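Local coordinates for putative thiosugar synthase (Amycolatopsis orientalis, PDB 4N6F), which is a putative 2-thiosugar synthase of the ThiG family, probably using sulphur from a sulphur-carrier protein to thiolate a sugar phosphate bound in its TIM barrel, at residues 190-199 and 211-219; 110-120 and 161-169. One frame throughout, in Å; residues are numbered along the deposited sequence.

How the contacts relate
Both contacts line one pocket in the TIM barrel and touch the same fructose 6-phosphate, and their centres lie about 11 Å apart. Along the chain the two segments of contact 2 precede those of contact 1. Across the parallel sheet the strands run 108-111, 138-143, 161-164, 191-194, 213-216, which makes 161-164 and 191-194 direct neighbours. Contact 1 pairs the adjacent strands 191-194 and 213-216, whereas contact 2 reaches past strand 138-143 through side chains and loops. A salt bridge of 2.6 Å from Arg162 NE to Glu194 OE2 ties the two together. Contact 2 holds the covalent end of the sugar and one phosphate oxygen; contact 1 binds two sugar oxygens and gives most of the phosphate's hydrogen bonds.

Contact 1. Residues 190-199 and 211-219. With F6R (fructose -6-phosphate), chain F.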
loop_
_atom_site.group_PDB
_atom_site.type_symbol
_atom_site.label_atom_id
_atom_site.label_comp_id
_atom_site.label_asym_id
_atom_site.label_seq_id
_atom_site.Cartn_x
_atom_site.Cartn_y
_atom_site.Cartn_z
ATOM N N PRO A 190 -0.995 -2.147 21.411
ATOM C CA PRO A 190 -0.763 -1.817 20.014
ATOM C C PRO A 190 0.696 -2.032 19.581
ATOM O O PRO A 190 1.616 -1.791 20.365
ATOM C CB PRO A 190 -1.125 -0.331 19.940
ATOM C CG PRO A 190 -2.062 -0.112 21.066
ATOM C CD PRO A 190 -1.558 -1.008 22.152
ATOM N N VAL A 191 0.867 -2.491 18.343
ATOM C CA VAL A 191 2.166 -2.719 17.740
ATOM C C VAL A 191 2.425 -1.683 16.637
ATOM O O VAL A 191 1.569 -1.437 15.771
ATOM C CB VAL A 191 2.276 -4.160 17.180
ATOM C CG1 VAL A 191 3.507 -4.336 16.303
ATOM C CG2 VAL A 191 2.319 -5.163 18.321
ATOM N N VAL A 192 3.598 -1.059 16.719
ATOM C CA VAL A 192 4.110 -0.132 15.718
ATOM C C VAL A 192 5.233 -0.859 14.974
ATOM O O VAL A 192 6.206 -1.311 15.592
ATOM C CB VAL A 192 4.690 1.156 16.366
ATOM C CG1 VAL A 192 5.285 2.088 15.316
ATOM C CG2 VAL A 192 3.634 1.900 17.180
ATOM N N VAL A 193 5.099 -0.990 13.661
ATOM C CA VAL A 193 6.159 -1.597 12.848
ATOM C C VAL A 193 7.213 -0.531 12.516
ATOM O O VAL A 193 6.879 0.603 12.161
ATOM C CB VAL A 193 5.596 -2.264 11.572
ATOM C CG1 VAL A 193 6.709 -2.734 10.648
ATOM C CG2 VAL A 193 4.735 -3.456 11.960
ATOM N N GLU A 194 8.487 -0.900 12.659
ATOM C CA GLU A 194 9.574 0.069 12.586
ATOM C C GLU A 194 10.889 -0.597 12.186
ATOM O O GLU A 194 11.166 -1.736 12.568
ATOM C CB GLU A 194 9.717 0.763 13.944
ATOM C CG GLU A 194 10.852 1.778 14.067
ATOM C CD GLU A 194 10.852 2.488 15.413
ATOM O OE1 GLU A 194 11.891 3.091 15.778
ATOM O OE2 GLU A 194 9.812 2.434 16.127
ATOM N N GLY A 195 11.698 0.131 11.420
ATOM C CA GLY A 195 13.019 -0.330 11.030
ATOM C C GLY A 195 13.031 -0.912 9.632
ATOM O O GLY A 195 12.395 -1.934 9.358
ATOM N N GLY A 196 13.764 -0.258 8.739
ATOM C CA GLY A 196 13.961 -0.779 7.394
ATOM C C GLY A 196 12.806 -0.525 6.440
ATOM O O GLY A 196 12.803 -1.049 5.332
ATOM N N ILE A 197 11.830 0.278 6.862
ATOM C CA ILE A 197 10.758 0.687 5.975
ATOM C C ILE A 197 11.365 1.561 4.874
ATOM O O ILE A 197 12.119 2.504 5.140
ATOM C CB ILE A 197 9.643 1.472 6.695
ATOM C CG1 ILE A 197 8.990 0.626 7.793
ATOM C CG2 ILE A 197 8.588 1.930 5.693
ATOM C CD1 ILE A 197 8.307 -0.627 7.293
ATOM N N GLY A 198 10.998 1.237 3.647
ATOM C CA GLY A 198 11.608 1.793 2.446
ATOM C C GLY A 198 10.652 2.627 1.616
ATOM O O GLY A 198 11.060 3.632 1.027
ATOM N N SER A 199 9.388 2.216 1.550
ATOM C CA SER A 199 8.393 2.905 0.724
ATOM C C SER A 199 6.967 2.655 1.205
ATOM O O SER A 199 6.737 1.875 2.136
ATOM C CB SER A 199 8.522 2.456 -0.731
ATOM O OG SER A 199 8.073 1.119 -0.895
ATOM N N ALA A 211 -0.734 -4.125 12.359
ATOM C CA ALA A 211 -0.014 -3.031 13.032
ATOM C C ALA A 211 -0.964 -1.841 13.207
ATOM O O ALA A 211 -1.833 -1.605 12.364
ATOM C CB ALA A 211 1.218 -2.614 12.254
ATOM N N SER A 212 -0.819 -1.131 14.319
ATOM C CA SER A 212 -1.618 0.070 14.572
ATOM C C SER A 212 -0.976 1.277 13.911
ATOM O O SER A 212 -1.650 2.282 13.657
ATOM C CB SER A 212 -1.741 0.330 16.074
ATOM O OG SER A 212 -2.466 -0.709 16.696
ATOM N N ALA A 213 0.331 1.191 13.662
ATOM C CA ALA A 213 1.063 2.287 13.047
ATOM C C ALA A 213 2.429 1.822 12.561
ATOM O O ALA A 213 2.866 0.682 12.825
ATOM C CB ALA A 213 1.227 3.438 14.041
ATOM N N THR A 214 3.093 2.729 11.857
ATOM C CA THR A 214 4.426 2.513 11.337
ATOM C C THR A 214 5.289 3.720 11.674
ATOM O O THR A 214 4.827 4.856 11.591
ATOM C CB THR A 214 4.377 2.353 9.810
ATOM O OG1 THR A 214 3.470 1.297 9.486
ATOM C CG2 THR A 214 5.740 2.006 9.253
ATOM N N LEU A 215 6.536 3.475 12.058
ATOM C CA LEU A 215 7.480 4.558 12.288
ATOM C C LEU A 215 8.463 4.547 11.141
ATOM O O LEU A 215 9.073 3.519 10.849
ATOM C CB LEU A 215 8.204 4.420 13.622
ATOM C CG LEU A 215 9.035 5.653 14.011
ATOM C CD1 LEU A 215 9.070 5.848 15.525
ATOM C CD2 LEU A 215 10.451 5.602 13.463
ATOM N N VAL A 216 8.587 5.673 10.492
ATOM C CA VAL A 216 9.477 5.839 9.385
ATOM C C VAL A 216 10.472 6.949 9.641
ATOM O O VAL A 216 10.195 7.863 10.348
ATOM C CB VAL A 216 8.736 6.078 8.078
ATOM C CG1 VAL A 216 7.789 4.944 7.816
ATOM C CG2 VAL A 216 7.993 7.379 8.088
ATOM N N ASN A 217 11.670 6.768 9.122
ATOM C CA ASN A 217 12.748 7.726 9.166
ATOM C C ASN A 217 13.570 7.807 7.879
ATOM O O ASN A 217 13.403 8.699 7.117
ATOM C CB ASN A 217 13.650 7.417 10.353
ATOM C CG ASN A 217 14.847 8.337 10.441
ATOM O OD1 ASN A 217 14.978 9.241 9.687
ATOM N ND2 ASN A 217 15.699 8.087 11.368
ATOM N N THR A 218 14.391 6.810 7.620
ATOM C CA THR A 218 15.280 6.793 6.485
ATOM C C THR A 218 14.572 6.867 5.127
ATOM O O THR A 218 15.053 7.483 4.247
ATOM C CB THR A 218 16.204 5.560 6.512
ATOM O OG1 THR A 218 17.018 5.609 7.652
ATOM C CG2 THR A 218 17.078 5.517 5.327
ATOM N N ALA A 219 13.438 6.220 4.975
ATOM C CA ALA A 219 12.672 6.253 3.718
ATOM C C ALA A 219 12.292 7.659 3.235
ATOM O O ALA A 219 12.188 7.900 2.024
ATOM C CB ALA A 219 11.414 5.418 3.848
HETATM C C1 F6R F . 14.100 5.496 17.310
HETATM C C2 F6R F . 14.327 6.150 15.976
HETATM C C3 F6R F . 15.177 5.520 14.900
HETATM C C4 F6R F . 14.364 4.403 14.243
HETATM C C5 F6R F . 14.970 3.977 12.903
HETATM C C6 F6R F . 13.934 3.309 12.021
HETATM O O2 F6R F . 13.763 7.214 15.713
HETATM O O3 F6R F . 16.431 5.007 15.363
HETATM O O4 F6R F . 14.327 3.264 15.117
HETATM O O5 F6R F . 15.507 5.091 12.194
HETATM O O6 F6R F . 14.593 2.795 10.869
HETATM P P F6R F . 14.572 3.521 9.450
HETATM O O1P F6R F . 15.541 4.651 9.628
HETATM O O2P F6R F . 13.158 3.976 9.206
HETATM O O3P F6R F . 14.977 2.396 8.541
HETATM O O HOH W 1 -1.584 -3.106 16.713
HETATM O O HOH W 2 11.266 2.238 9.678
HETATM O O HOH W 3 12.124 4.517 6.942
HETATM O O HOH W 4 12.498 5.876 0.336
#
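A beta-alpha-beta crossover of the TIM barrel, with helix 200-208 as its connection, sets Val191-Glu194 in parallel beside Ala213-Val216, and the ends of these strands shape a sugar-phosphate site. Ser212 N donates to Val191 O at 2.8 Å; Val193 makes two bonds to the same neighbouring strand, its N to Ala213 O and its O from Leu215 N (each 2.9 Å). Small or beta-branched side chains suit this tight pairing: Val193 CG2 rests on Ala211 CB at 3.6 Å. On the other face Glu194 and Leu215 run alongside each other, Glu194 CG against Leu215 CB at 3.8 Å. With CG anti to the backbone N (chi1 178°) and the chain extended, Glu194 brings OE1 to F6R O4, which donates across 2.5 Å, while OE2 pairs with Arg162. Cutting this glutamate back to an alanine would probably leave F6R O4 without its acceptor and Arg162 NE without its salt-bridge mate. Gly196, at a phi of 80° that a residue with a CB adopts less readily, turns its N toward F6R O3P (2.9 Å). Thr218 grips F6R O1P twice, through N and through OG1 at 2.6 Å, and two waters bridge F6R O2P to backbone atoms of both segments. Since Thr218 begins helix 218-221, the phosphate's charge probably gains from that helix start as well as from the converging N-H groups.

Contact 2. Residues 110-120 and 161-169; sequences KLDVRGDDNTP and LRVMASPVA. With F6R (fructose -6-phosphate), chain F.
Arg162 and Asp112 form the salt bridge of this contact: NH1 meets OD1 on its syn lone pair at 2.8 Å, with carboxylate and guanidinium planes 87° apart, and a weaker bond reaches OD2. The same OD1 also accepts from Arg114 NH2 (3.1 Å), which comes from above the carboxylate plane, so one aspartate draws two arginines together.

Hydrogen bonds fix how these groups are turned. Asn118 OD1, in the plane of the Arg114 guanidinium, takes NH1 at 3.1 Å and, with Asp112, holds the group against rotation; the extended Arg114 chain can then present NH2 to F6R O4 at 2.7 Å. Arg162 NH2 donates to Leu140 O and, weakly, to Leu111 O, while NE is claimed by Glu194. One water joins Asn118 O to Val168 N, and Ala169 N donates to F6R O3P at 2.8 Å.

Van der Waals contacts fill in between. Lys110 CG lies over one face of the Arg162 guanidinium, 3.4 Å from NH2. Val168 CG1 lies against Asn118 ND2, and CG2 lies near Arg114 NH1. The apolar pair is Met164 CE and Pro120 CD, at 4.0 Å.

The covalent link completes the site: the long Lys110 chain, straight until it bends at chi4 (-79°), joins NZ to F6R C1 at 1.5 Å, single-bond length beside a C2 ketone, consistent with an adduct rearranged from a Schiff base of the kind ThiG-type enzymes form. A lysine bonded to its sugar phosphate where barrel strands run out into loops marks a TIM-barrel active site.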
loop_
_atom_site.group_PDB
_atom_site.type_symbol
_atom_site.label_atom_id
_atom_site.label_comp_id
_atom_site.label_asym_id
_atom_site.label_seq_id
_atom_site.Cartn_x
_atom_site.Cartn_y
_atom_site.Cartn_z
ATOM N N LYS A 110 9.944 7.063 24.050
ATOM C CA LYS A 110 10.404 6.172 22.996
ATOM C C LYS A 110 11.661 5.547 23.529
ATOM O O LYS A 110 12.695 6.195 23.620
ATOM C CB LYS A 110 10.591 6.976 21.704
ATOM C CG LYS A 110 11.230 6.230 20.556
ATOM C CD LYS A 110 11.317 7.127 19.326
ATOM C CE LYS A 110 11.934 6.431 18.112
ATOM N NZ LYS A 110 13.400 6.413 18.249
ATOM N N LEU A 111 11.562 4.293 23.950
ATOM C CA LEU A 111 12.655 3.625 24.644
ATOM C C LEU A 111 13.439 2.772 23.676
ATOM O O LEU A 111 12.891 1.847 23.058
ATOM C CB LEU A 111 12.111 2.761 25.779
ATOM C CG LEU A 111 13.123 1.900 26.539
ATOM C CD1 LEU A 111 14.157 2.759 27.251
ATOM C CD2 LEU A 111 12.387 1.008 27.523
ATOM N N ASP A 112 14.723 3.093 23.548
ATOM C CA ASP A 112 15.642 2.385 22.675
ATOM C C ASP A 112 16.894 2.001 23.471
ATOM O O ASP A 112 17.529 2.857 24.105
ATOM C CB ASP A 112 16.028 3.276 21.492
ATOM C CG ASP A 112 14.927 3.380 20.453
ATOM O OD1 ASP A 112 14.593 2.360 19.839
ATOM O OD2 ASP A 112 14.399 4.491 20.226
ATOM N N VAL A 113 17.194 0.705 23.478
ATOM C CA VAL A 113 18.406 0.155 24.065
ATOM C C VAL A 113 18.987 -0.801 23.030
ATOM O O VAL A 113 18.451 -1.889 22.813
ATOM C CB VAL A 113 18.113 -0.615 25.363
ATOM C CG1 VAL A 113 19.399 -1.149 25.978
ATOM C CG2 VAL A 113 17.388 0.280 26.357
ATOM N N ARG A 114 20.071 -0.386 22.381
ATOM C CA ARG A 114 20.609 -1.126 21.236
ATOM C C ARG A 114 22.024 -1.646 21.440
ATOM O O ARG A 114 22.817 -1.050 22.168
ATOM C CB ARG A 114 20.578 -0.243 19.996
ATOM C CG ARG A 114 19.221 0.381 19.781
ATOM C CD ARG A 114 19.107 1.065 18.440
ATOM N NE ARG A 114 17.743 1.539 18.243
ATOM C CZ ARG A 114 17.311 2.191 17.173
ATOM N NH1 ARG A 114 18.140 2.465 16.165
ATOM N NH2 ARG A 114 16.037 2.571 17.111
ATOM N N GLY A 115 22.314 -2.773 20.789
ATOM C CA GLY A 115 23.678 -3.263 20.640
ATOM C C GLY A 115 24.429 -2.409 19.632
ATOM O O GLY A 115 23.829 -1.595 18.921
ATOM N N ASP A 116 25.745 -2.593 19.560
ATOM C CA ASP A 116 26.585 -1.778 18.669
ATOM C C ASP A 116 26.277 -2.000 17.179
ATOM O O ASP A 116 26.632 -1.165 16.345
ATOM C CB ASP A 116 28.086 -1.991 18.962
ATOM C CG ASP A 116 28.638 -1.001 19.998
ATOM O OD1 ASP A 116 27.891 -0.578 20.910
ATOM O OD2 ASP A 116 29.829 -0.640 19.894
ATOM N N ASP A 117 25.605 -3.105 16.848
ATOM C CA ASP A 117 25.126 -3.326 15.477
ATOM C C ASP A 117 23.808 -2.590 15.154
ATOM O O ASP A 117 23.203 -2.846 14.117
ATOM C CB ASP A 117 24.989 -4.829 15.180
ATOM C CG ASP A 117 23.918 -5.503 16.017
ATOM O OD1 ASP A 117 23.716 -5.097 17.188
ATOM O OD2 ASP A 117 23.287 -6.448 15.499
ATOM N N ASN A 118 23.384 -1.682 16.038
ATOM C CA ASN A 118 22.178 -0.861 15.852
ATOM C C ASN A 118 20.881 -1.684 15.819
ATOM O O ASN A 118 19.914 -1.333 15.149
ATOM C CB ASN A 118 22.308 -0.002 14.594
ATOM C CG ASN A 118 21.459 1.254 14.651
ATOM O OD1 ASN A 118 21.066 1.694 15.723
ATOM N ND2 ASN A 118 21.185 1.841 13.493
ATOM N N THR A 119 20.891 -2.778 16.568
ATOM C CA THR A 119 19.775 -3.700 16.683
ATOM C C THR A 119 19.276 -3.626 18.128
ATOM O O THR A 119 20.088 -3.500 19.051
ATOM C CB THR A 119 20.245 -5.128 16.325
ATOM O OG1 THR A 119 20.207 -5.296 14.902
ATOM C CG2 THR A 119 19.389 -6.188 16.959
ATOM N N PRO A 120 17.944 -3.683 18.339
ATOM C CA PRO A 120 17.480 -3.661 19.721
ATOM C C PRO A 120 18.042 -4.834 20.523
ATOM O O PRO A 120 18.082 -5.950 20.019
ATOM C CB PRO A 120 15.957 -3.790 19.604
ATOM C CG PRO A 120 15.626 -3.383 18.222
ATOM C CD PRO A 120 16.834 -3.661 17.375
ATOM N N LEU A 161 4.200 -1.382 21.560
ATOM C CA LEU A 161 5.425 -2.087 21.204
ATOM C C LEU A 161 5.859 -1.690 19.823
ATOM O O LEU A 161 5.091 -1.812 18.880
ATOM C CB LEU A 161 5.174 -3.594 21.155
ATOM C CG LEU A 161 5.802 -4.486 22.199
ATOM C CD1 LEU A 161 5.580 -5.933 21.788
ATOM C CD2 LEU A 161 7.294 -4.192 22.333
ATOM N N ARG A 162 7.090 -1.239 19.692
ATOM C CA ARG A 162 7.679 -1.045 18.378
ATOM C C ARG A 162 8.449 -2.320 18.057
ATOM O O ARG A 162 9.234 -2.809 18.884
ATOM C CB ARG A 162 8.575 0.195 18.361
ATOM C CG ARG A 162 7.826 1.495 18.658
ATOM C CD ARG A 162 8.682 2.512 19.415
ATOM N NE ARG A 162 9.940 2.753 18.716
ATOM C CZ ARG A 162 11.140 2.879 19.291
ATOM N NH1 ARG A 162 12.207 3.062 18.522
ATOM N NH2 ARG A 162 11.296 2.811 20.605
ATOM N N VAL A 163 8.200 -2.870 16.870
ATOM C CA VAL A 163 8.738 -4.175 16.478
ATOM C C VAL A 163 9.516 -4.036 15.165
ATOM O O VAL A 163 9.030 -3.435 14.214
ATOM C CB VAL A 163 7.589 -5.206 16.332
ATOM C CG1 VAL A 163 8.100 -6.527 15.795
ATOM C CG2 VAL A 163 6.911 -5.425 17.679
ATOM N N MET A 164 10.730 -4.583 15.123
ATOM C CA MET A 164 11.629 -4.366 13.994
ATOM C C MET A 164 11.189 -5.173 12.793
ATOM O O MET A 164 11.009 -6.379 12.890
ATOM C CB MET A 164 13.071 -4.711 14.353
ATOM C CG MET A 164 14.037 -4.659 13.172
ATOM S SD MET A 164 15.781 -4.627 13.647
ATOM C CE MET A 164 16.116 -2.879 13.557
ATOM N N ALA A 165 11.003 -4.486 11.671
ATOM C CA ALA A 165 10.645 -5.115 10.408
ATOM C C ALA A 165 11.882 -5.651 9.682
ATOM O O ALA A 165 11.881 -6.770 9.192
ATOM C CB ALA A 165 9.914 -4.111 9.523
ATOM N N SER A 166 12.919 -4.824 9.598
ATOM C CA SER A 166 14.210 -5.219 9.030
ATOM C C SER A 166 15.261 -4.216 9.521
ATOM O O SER A 166 14.922 -3.306 10.280
ATOM C CB SER A 166 14.137 -5.261 7.506
ATOM O OG SER A 166 13.758 -4.011 6.980
ATOM N N PRO A 167 16.536 -4.390 9.126
ATOM C CA PRO A 167 17.546 -3.533 9.737
ATOM C C PRO A 167 17.360 -2.050 9.447
ATOM O O PRO A 167 16.876 -1.672 8.377
ATOM C CB PRO A 167 18.865 -4.051 9.135
ATOM C CG PRO A 167 18.580 -5.477 8.801
ATOM C CD PRO A 167 17.150 -5.475 8.334
ATOM N N VAL A 168 17.747 -1.240 10.425
ATOM C CA VAL A 168 17.611 0.202 10.356
ATOM C C VAL A 168 18.357 0.756 9.153
ATOM O O VAL A 168 19.499 0.383 8.905
ATOM C CB VAL A 168 18.132 0.864 11.647
ATOM C CG1 VAL A 168 18.197 2.379 11.513
ATOM C CG2 VAL A 168 17.229 0.496 12.808
ATOM N N ALA A 169 17.690 1.645 8.417
ATOM C CA ALA A 169 18.256 2.343 7.250
ATOM C C ALA A 169 18.421 1.462 6.035
ATOM O O ALA A 169 18.969 1.902 5.031
ATOM C CB ALA A 169 19.581 3.039 7.586
HETATM C C1 F6R F . 14.100 5.496 17.310
HETATM C C2 F6R F . 14.327 6.150 15.976
HETATM C C3 F6R F . 15.177 5.520 14.900
HETATM C C4 F6R F . 14.364 4.403 14.243
HETATM C C5 F6R F . 14.970 3.977 12.903
HETATM C C6 F6R F . 13.934 3.309 12.021
HETATM O O2 F6R F . 13.763 7.214 15.713
HETATM O O3 F6R F . 16.431 5.007 15.363
HETATM O O4 F6R F . 14.327 3.264 15.117
HETATM O O5 F6R F . 15.507 5.091 12.194
HETATM O O6 F6R F . 14.593 2.795 10.869
HETATM P P F6R F . 14.572 3.521 9.450
HETATM O O1P F6R F . 15.541 4.651 9.628
HETATM O O2P F6R F . 13.158 3.976 9.206
HETATM O O3P F6R F . 14.977 2.396 8.541
HETATM O O HOH W 5 19.460 -2.209 12.617
#